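Local coordinates for DNA/pantothenate metabolism flavoprotein (Streptomyces sparsogenes DSM 40356, PDB 7CFU) that binds flavin mononucleotide and, as an FMN-dependent cysteine decarboxylase, probably catalyses the oxidative decarboxylation of a peptide's C-terminal cysteine in a biosynthetic pathway, at residues Ala107-Ile119 / Met145-Leu158. Numbering follows the deposited sequence.
Sequences ATANFLAKAAHGI and MWSKPAVQRNVDQL. With FMN (flavin mononucleotide), chain Y.
The FMN site of this flavoprotein fold lies at the N-terminal end of helix 109-117, where Ala109 and Met145 meet beside the flavin's pyrimidine ring. Ala109 CB touches Met145 CE at 4.3 Å, while Ala109 N donates to FMN O2 (2.9 Å) and that same Met145 methyl lies against O2. Thr108 caps the helix. Its OG1, set between the backbone N and the carbonyl carbon (chi1 49°), accepts from Phe111 N. Thr108 OG1 also donates to FMN O3P at 2.6 Å, a phosphate oxygen that Asn110 ND2 reaches too. An alanine in place of Thr108 would probably leave Phe111 N without its cap and the phosphate without one of its donors.

Farther along, helices 109-117 and 149-158 interlock knobs-into-holes, their axes approaching to 8.8 Å at 48°. Leu112 enters among Val151, Asn154, Val155 and Leu158, its CD1 against Val155 CG2 and its CD2 3.7 Å from Leu158 CD1. In return Asn154 fits among Leu112, Ala113, Ala116 and His117, with Asn154 CB 3.8 Å from Ala116 CB and ND2 against Ala113 CB. Its amide stands nearly perpendicular (89°) to the imidazole, OD1 2.9 Å from His117 CE1; His117 ND1 donates to Ala113 O, which fixes the ring's rotation with CE1 toward Asn154 OD1. The apolar packing thus joins the two helices beyond the flavin-binding end of helix 109-117, while the buried amide nitrogen, Asn154 ND2, is satisfied by a water that bonds on to Ala109 O and by His117 O of a second subunit, tying the cofactor-binding helix to the oligomer.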
loop_
_atom_site.group_PDB
_atom_site.type_symbol
_atom_site.label_atom_id
_atom_site.label_comp_id
_atom_site.label_asym_id
_atom_site.label_seq_id
_atom_site.Cartn_x
_atom_site.Cartn_y
_atom_site.Cartn_z
ATOM N N ALA A 107 -22.178 -18.673 -19.278
ATOM C CA ALA A 107 -22.775 -18.465 -17.971
ATOM C C ALA A 107 -22.280 -19.552 -17.032
ATOM O O ALA A 107 -22.077 -20.696 -17.446
ATOM C CB ALA A 107 -24.301 -18.479 -18.049
ATOM N N THR A 108 -22.061 -19.189 -15.777
ATOM C CA THR A 108 -21.721 -20.177 -14.768
ATOM C C THR A 108 -22.991 -20.741 -14.152
ATOM O O THR A 108 -24.075 -20.165 -14.280
ATOM C CB THR A 108 -20.875 -19.548 -13.671
ATOM O OG1 THR A 108 -21.516 -18.335 -13.264
ATOM C CG2 THR A 108 -19.456 -19.257 -14.184
ATOM N N ALA A 109 -22.848 -21.890 -13.482
ATOM C CA ALA A 109 -23.925 -22.362 -12.619
ATOM C C ALA A 109 -24.311 -21.287 -11.612
ATOM O O ALA A 109 -25.498 -21.062 -11.352
ATOM C CB ALA A 109 -23.508 -23.650 -11.903
ATOM N N ASN A 110 -23.312 -20.601 -11.048
ATOM C CA ASN A 110 -23.564 -19.490 -10.132
ATOM C C ASN A 110 -24.509 -18.470 -10.755
ATOM O O ASN A 110 -25.471 -18.022 -10.116
ATOM C CB ASN A 110 -22.233 -18.830 -9.763
ATOM C CG ASN A 110 -22.372 -17.785 -8.677
ATOM O OD1 ASN A 110 -22.971 -18.032 -7.622
ATOM N ND2 ASN A 110 -21.824 -16.594 -8.936
ATOM N N PHE A 111 -24.245 -18.089 -12.009
ATOM C CA PHE A 111 -25.105 -17.124 -12.684
ATOM C C PHE A 111 -26.543 -17.624 -12.781
ATOM O O PHE A 111 -27.489 -16.855 -12.557
ATOM C CB PHE A 111 -24.573 -16.799 -14.084
ATOM C CG PHE A 111 -25.490 -15.904 -14.852
ATOM C CD1 PHE A 111 -26.440 -16.436 -15.716
ATOM C CD2 PHE A 111 -25.449 -14.524 -14.668
ATOM C CE1 PHE A 111 -27.315 -15.611 -16.397
ATOM C CE2 PHE A 111 -26.321 -13.699 -15.353
ATOM C CZ PHE A 111 -27.253 -14.245 -16.215
ATOM N N LEU A 112 -26.730 -18.896 -13.150
ATOM C CA LEU A 112 -28.080 -19.449 -13.243
ATOM C C LEU A 112 -28.829 -19.280 -11.937
ATOM O O LEU A 112 -29.999 -18.872 -11.924
ATOM C CB LEU A 112 -28.031 -20.932 -13.605
ATOM C CG LEU A 112 -27.412 -21.340 -14.933
ATOM C CD1 LEU A 112 -27.442 -22.854 -15.065
ATOM C CD2 LEU A 112 -28.150 -20.668 -16.077
ATOM N N ALA A 113 -28.159 -19.561 -10.821
ATOM C CA ALA A 113 -28.797 -19.418 -9.519
ATOM C C ALA A 113 -29.184 -17.967 -9.254
ATOM O O ALA A 113 -30.308 -17.677 -8.829
ATOM C CB ALA A 113 -27.862 -19.939 -8.434
ATOM N N LYS A 114 -28.271 -17.032 -9.520
ATOM C CA LYS A 114 -28.577 -15.634 -9.235
ATOM C C LYS A 114 -29.696 -15.120 -10.137
ATOM O O LYS A 114 -30.635 -14.463 -9.663
ATOM C CB LYS A 114 -27.314 -14.789 -9.395
ATOM C CG LYS A 114 -26.253 -15.026 -8.321
ATOM C CD LYS A 114 -25.014 -14.149 -8.569
ATOM C CE LYS A 114 -23.992 -14.292 -7.435
ATOM N NZ LYS A 114 -22.776 -13.474 -7.689
ATOM N N ALA A 115 -29.628 -15.424 -11.436
ATOM C CA ALA A 115 -30.671 -14.955 -12.342
ATOM C C ALA A 115 -32.010 -15.601 -12.012
ATOM O O ALA A 115 -33.049 -14.929 -12.025
ATOM C CB ALA A 115 -30.272 -15.239 -13.794
ATOM N N ALA A 116 -31.999 -16.891 -11.657
ATOM C CA ALA A 116 -33.258 -17.570 -11.363
ATOM C C ALA A 116 -33.939 -16.991 -10.132
ATOM O O ALA A 116 -35.168 -17.050 -10.031
ATOM C CB ALA A 116 -33.037 -19.073 -11.178
ATOM N N HIS A 117 -33.179 -16.415 -9.196
ATOM C CA HIS A 117 -33.759 -15.934 -7.945
ATOM C C HIS A 117 -33.755 -14.415 -7.811
ATOM O O HIS A 117 -34.094 -13.901 -6.739
ATOM C CB HIS A 117 -33.039 -16.571 -6.756
ATOM C CG HIS A 117 -33.174 -18.062 -6.720
ATOM N ND1 HIS A 117 -32.204 -18.913 -7.210
ATOM C CD2 HIS A 117 -34.201 -18.850 -6.328
ATOM C CE1 HIS A 117 -32.613 -20.163 -7.085
ATOM N NE2 HIS A 117 -33.823 -20.152 -6.559
ATOM N N GLY A 118 -33.405 -13.685 -8.867
ATOM C CA GLY A 118 -33.430 -12.240 -8.777
ATOM C C GLY A 118 -32.382 -11.645 -7.867
ATOM O O GLY A 118 -32.561 -10.529 -7.368
ATOM N N ILE A 119 -31.285 -12.365 -7.636
ATOM C CA ILE A 119 -30.142 -11.792 -6.944
ATOM C C ILE A 119 -29.456 -10.814 -7.892
ATOM O O ILE A 119 -29.344 -11.064 -9.097
ATOM C CB ILE A 119 -29.194 -12.917 -6.485
ATOM C CG1 ILE A 119 -29.862 -13.745 -5.385
ATOM C CG2 ILE A 119 -27.816 -12.370 -6.060
ATOM C CD1 ILE A 119 -29.233 -15.086 -5.181
ATOM N N MET A 145 -21.962 -31.048 -12.021
ATOM C CA MET A 145 -22.644 -29.809 -11.650
ATOM C C MET A 145 -23.969 -29.664 -12.397
ATOM O O MET A 145 -24.989 -29.292 -11.806
ATOM C CB MET A 145 -21.726 -28.606 -11.937
ATOM C CG MET A 145 -20.367 -28.656 -11.214
ATOM S SD MET A 145 -19.144 -27.474 -11.850
ATOM C CE MET A 145 -19.937 -25.927 -11.394
ATOM N N TRP A 146 -23.967 -29.944 -13.699
ATOM C CA TRP A 146 -25.182 -29.825 -14.496
ATOM C C TRP A 146 -26.288 -30.763 -14.002
ATOM O O TRP A 146 -27.474 -30.443 -14.131
ATOM C CB TRP A 146 -24.857 -30.106 -15.964
ATOM C CG TRP A 146 -26.022 -29.931 -16.894
ATOM C CD1 TRP A 146 -26.694 -30.917 -17.558
ATOM C CD2 TRP A 146 -26.640 -28.691 -17.285
ATOM N NE1 TRP A 146 -27.695 -30.373 -18.328
ATOM C CE2 TRP A 146 -27.684 -29.010 -18.181
ATOM C CE3 TRP A 146 -26.414 -27.346 -16.963
ATOM C CZ2 TRP A 146 -28.499 -28.036 -18.759
ATOM C CZ3 TRP A 146 -27.223 -26.379 -17.538
ATOM C CH2 TRP A 146 -28.255 -26.729 -18.427
ATOM N N SER A 147 -25.926 -31.907 -13.420
ATOM C CA SER A 147 -26.919 -32.882 -12.981
ATOM C C SER A 147 -27.487 -32.576 -11.604
ATOM O O SER A 147 -28.395 -33.281 -11.160
ATOM C CB SER A 147 -26.314 -34.284 -12.946
ATOM O OG SER A 147 -25.473 -34.410 -11.809
ATOM N N LYS A 148 -26.961 -31.578 -10.907
ATOM C CA LYS A 148 -27.456 -31.283 -9.574
ATOM C C LYS A 148 -28.904 -30.812 -9.646
ATOM O O LYS A 148 -29.266 -30.067 -10.560
ATOM C CB LYS A 148 -26.591 -30.224 -8.898
ATOM C CG LYS A 148 -25.272 -30.778 -8.384
ATOM C CD LYS A 148 -25.508 -31.816 -7.286
ATOM C CE LYS A 148 -24.203 -32.178 -6.581
ATOM N NZ LYS A 148 -23.202 -32.746 -7.526
ATOM N N PRO A 149 -29.760 -31.264 -8.717
ATOM C CA PRO A 149 -31.161 -30.797 -8.704
ATOM C C PRO A 149 -31.291 -29.290 -8.587
ATOM O O PRO A 149 -32.181 -28.694 -9.208
ATOM C CB PRO A 149 -31.754 -31.499 -7.472
ATOM C CG PRO A 149 -30.846 -32.651 -7.188
ATOM C CD PRO A 149 -29.476 -32.239 -7.649
ATOM N N ALA A 150 -30.449 -28.658 -7.769
ATOM C CA ALA A 150 -30.516 -27.208 -7.622
ATOM C C ALA A 150 -30.251 -26.511 -8.950
ATOM O O ALA A 150 -30.940 -25.547 -9.299
ATOM C CB ALA A 150 -29.526 -26.745 -6.555
ATOM N N VAL A 151 -29.265 -26.994 -9.714
ATOM C CA VAL A 151 -28.976 -26.383 -11.013
ATOM C C VAL A 151 -30.154 -26.553 -11.963
ATOM O O VAL A 151 -30.555 -25.606 -12.643
ATOM C CB VAL A 151 -27.670 -26.953 -11.604
ATOM C CG1 VAL A 151 -27.460 -26.463 -13.035
ATOM C CG2 VAL A 151 -26.491 -26.534 -10.745
ATOM N N GLN A 152 -30.742 -27.758 -12.012
ATOM C CA GLN A 152 -31.848 -27.996 -12.941
ATOM C C GLN A 152 -33.102 -27.220 -12.546
ATOM O O GLN A 152 -33.857 -26.791 -13.423
ATOM C CB GLN A 152 -32.145 -29.495 -13.035
ATOM C CG GLN A 152 -31.086 -30.269 -13.823
ATOM C CD GLN A 152 -30.756 -29.597 -15.147
ATOM O OE1 GLN A 152 -31.650 -29.256 -15.921
ATOM N NE2 GLN A 152 -29.466 -29.381 -15.401
ATOM N N ARG A 153 -33.342 -27.019 -11.248
ATOM C CA ARG A 153 -34.420 -26.111 -10.845
ATOM C C ARG A 153 -34.196 -24.710 -11.402
ATOM O O ARG A 153 -35.125 -24.079 -11.926
ATOM C CB ARG A 153 -34.528 -26.053 -9.320
ATOM C CG ARG A 153 -35.185 -27.274 -8.687
ATOM C CD ARG A 153 -35.572 -27.018 -7.248
ATOM N NE ARG A 153 -34.422 -26.829 -6.365
ATOM C CZ ARG A 153 -33.747 -27.819 -5.780
ATOM N NH1 ARG A 153 -34.090 -29.086 -5.983
ATOM N NH2 ARG A 153 -32.723 -27.546 -4.982
ATOM N N ASN A 154 -32.955 -24.227 -11.349
ATOM C CA ASN A 154 -32.682 -22.880 -11.833
ATOM C C ASN A 154 -32.877 -22.792 -13.338
ATOM O O ASN A 154 -33.479 -21.829 -13.832
ATOM C CB ASN A 154 -31.264 -22.458 -11.442
ATOM C CG ASN A 154 -31.079 -22.387 -9.941
ATOM O OD1 ASN A 154 -32.032 -22.116 -9.199
ATOM N ND2 ASN A 154 -29.857 -22.641 -9.480
ATOM N N VAL A 155 -32.406 -23.801 -14.079
ATOM C CA VAL A 155 -32.652 -23.847 -15.519
ATOM C C VAL A 155 -34.149 -23.786 -15.813
ATOM O O VAL A 155 -34.603 -22.977 -16.629
ATOM C CB VAL A 155 -32.011 -25.102 -16.136
ATOM C CG1 VAL A 155 -32.417 -25.225 -17.595
ATOM C CG2 VAL A 155 -30.486 -25.048 -15.999
ATOM N N ASP A 156 -34.943 -24.634 -15.146
ATOM C CA ASP A 156 -36.383 -24.643 -15.388
ATOM C C ASP A 156 -36.994 -23.293 -15.056
ATOM O O ASP A 156 -37.799 -22.752 -15.826
ATOM C CB ASP A 156 -37.066 -25.733 -14.557
ATOM C CG ASP A 156 -36.611 -27.136 -14.930
ATOM O OD1 ASP A 156 -36.106 -27.335 -16.058
ATOM O OD2 ASP A 156 -36.757 -28.043 -14.079
ATOM N N GLN A 157 -36.617 -22.729 -13.907
ATOM C CA GLN A 157 -37.189 -21.457 -13.491
ATOM C C GLN A 157 -36.906 -20.367 -14.513
ATOM O O GLN A 157 -37.771 -19.526 -14.789
ATOM C CB GLN A 157 -36.637 -21.051 -12.132
ATOM C CG GLN A 157 -37.169 -19.720 -11.651
ATOM C CD GLN A 157 -38.675 -19.758 -11.414
ATOM O OE1 GLN A 157 -39.125 -20.175 -10.354
ATOM N NE2 GLN A 157 -39.454 -19.326 -12.405
ATOM N N LEU A 158 -35.700 -20.366 -15.087
ATOM C CA LEU A 158 -35.350 -19.343 -16.070
ATOM C C LEU A 158 -36.142 -19.514 -17.359
ATOM O O LEU A 158 -36.539 -18.526 -17.984
ATOM C CB LEU A 158 -33.851 -19.378 -16.360
ATOM C CG LEU A 158 -32.942 -18.821 -15.267
ATOM C CD1 LEU A 158 -31.498 -19.250 -15.497
ATOM C CD2 LEU A 158 -33.063 -17.305 -15.248
HETATM N N1 FMN Y . -18.089 -22.668 -12.802
HETATM C C2 FMN Y . -19.060 -23.095 -13.676
HETATM O O2 FMN Y . -20.223 -23.117 -13.304
HETATM N N3 FMN Y . -18.732 -23.475 -14.961
HETATM C C4 FMN Y . -17.415 -23.447 -15.369
HETATM O O4 FMN Y . -17.123 -23.797 -16.512
HETATM C C4A FMN Y . -16.429 -23.030 -14.483
HETATM N N5 FMN Y . -15.110 -22.986 -14.877
HETATM C C5A FMN Y . -14.139 -22.548 -13.999
HETATM C C6 FMN Y . -12.817 -22.514 -14.411
HETATM C C7 FMN Y . -11.835 -22.077 -13.535
HETATM C C7M FMN Y . -10.397 -22.035 -13.987
HETATM C C8 FMN Y . -12.172 -21.687 -12.244
HETATM C C8M FMN Y . -11.084 -21.225 -11.304
HETATM C C9 FMN Y . -13.501 -21.727 -11.825
HETATM C C9A FMN Y . -14.485 -22.160 -12.707
HETATM N N10 FMN Y . -15.813 -22.219 -12.314
HETATM C C10 FMN Y . -16.777 -22.635 -13.201
HETATM C "C1'" FMN Y . -16.222 -21.798 -10.940
HETATM C "C2'" FMN Y . -16.711 -20.361 -11.009
HETATM O "O2'" FMN Y . -15.692 -19.526 -11.540
HETATM C "C3'" FMN Y . -17.178 -19.921 -9.622
HETATM O "O3'" FMN Y . -18.372 -20.603 -9.295
HETATM C "C4'" FMN Y . -17.359 -18.400 -9.506
HETATM O "O4'" FMN Y . -17.753 -18.070 -8.185
HETATM C "C5'" FMN Y . -18.401 -17.889 -10.484
HETATM O "O5'" FMN Y . -18.368 -16.474 -10.499
HETATM P P FMN Y . -19.333 -15.639 -11.470
HETATM O O1P FMN Y . -19.728 -14.357 -10.777
HETATM O O2P FMN Y . -18.602 -15.436 -12.753
HETATM O O3P FMN Y . -20.615 -16.391 -11.773
HETATM O O HOH W 1 -27.195 -23.096 -10.111
#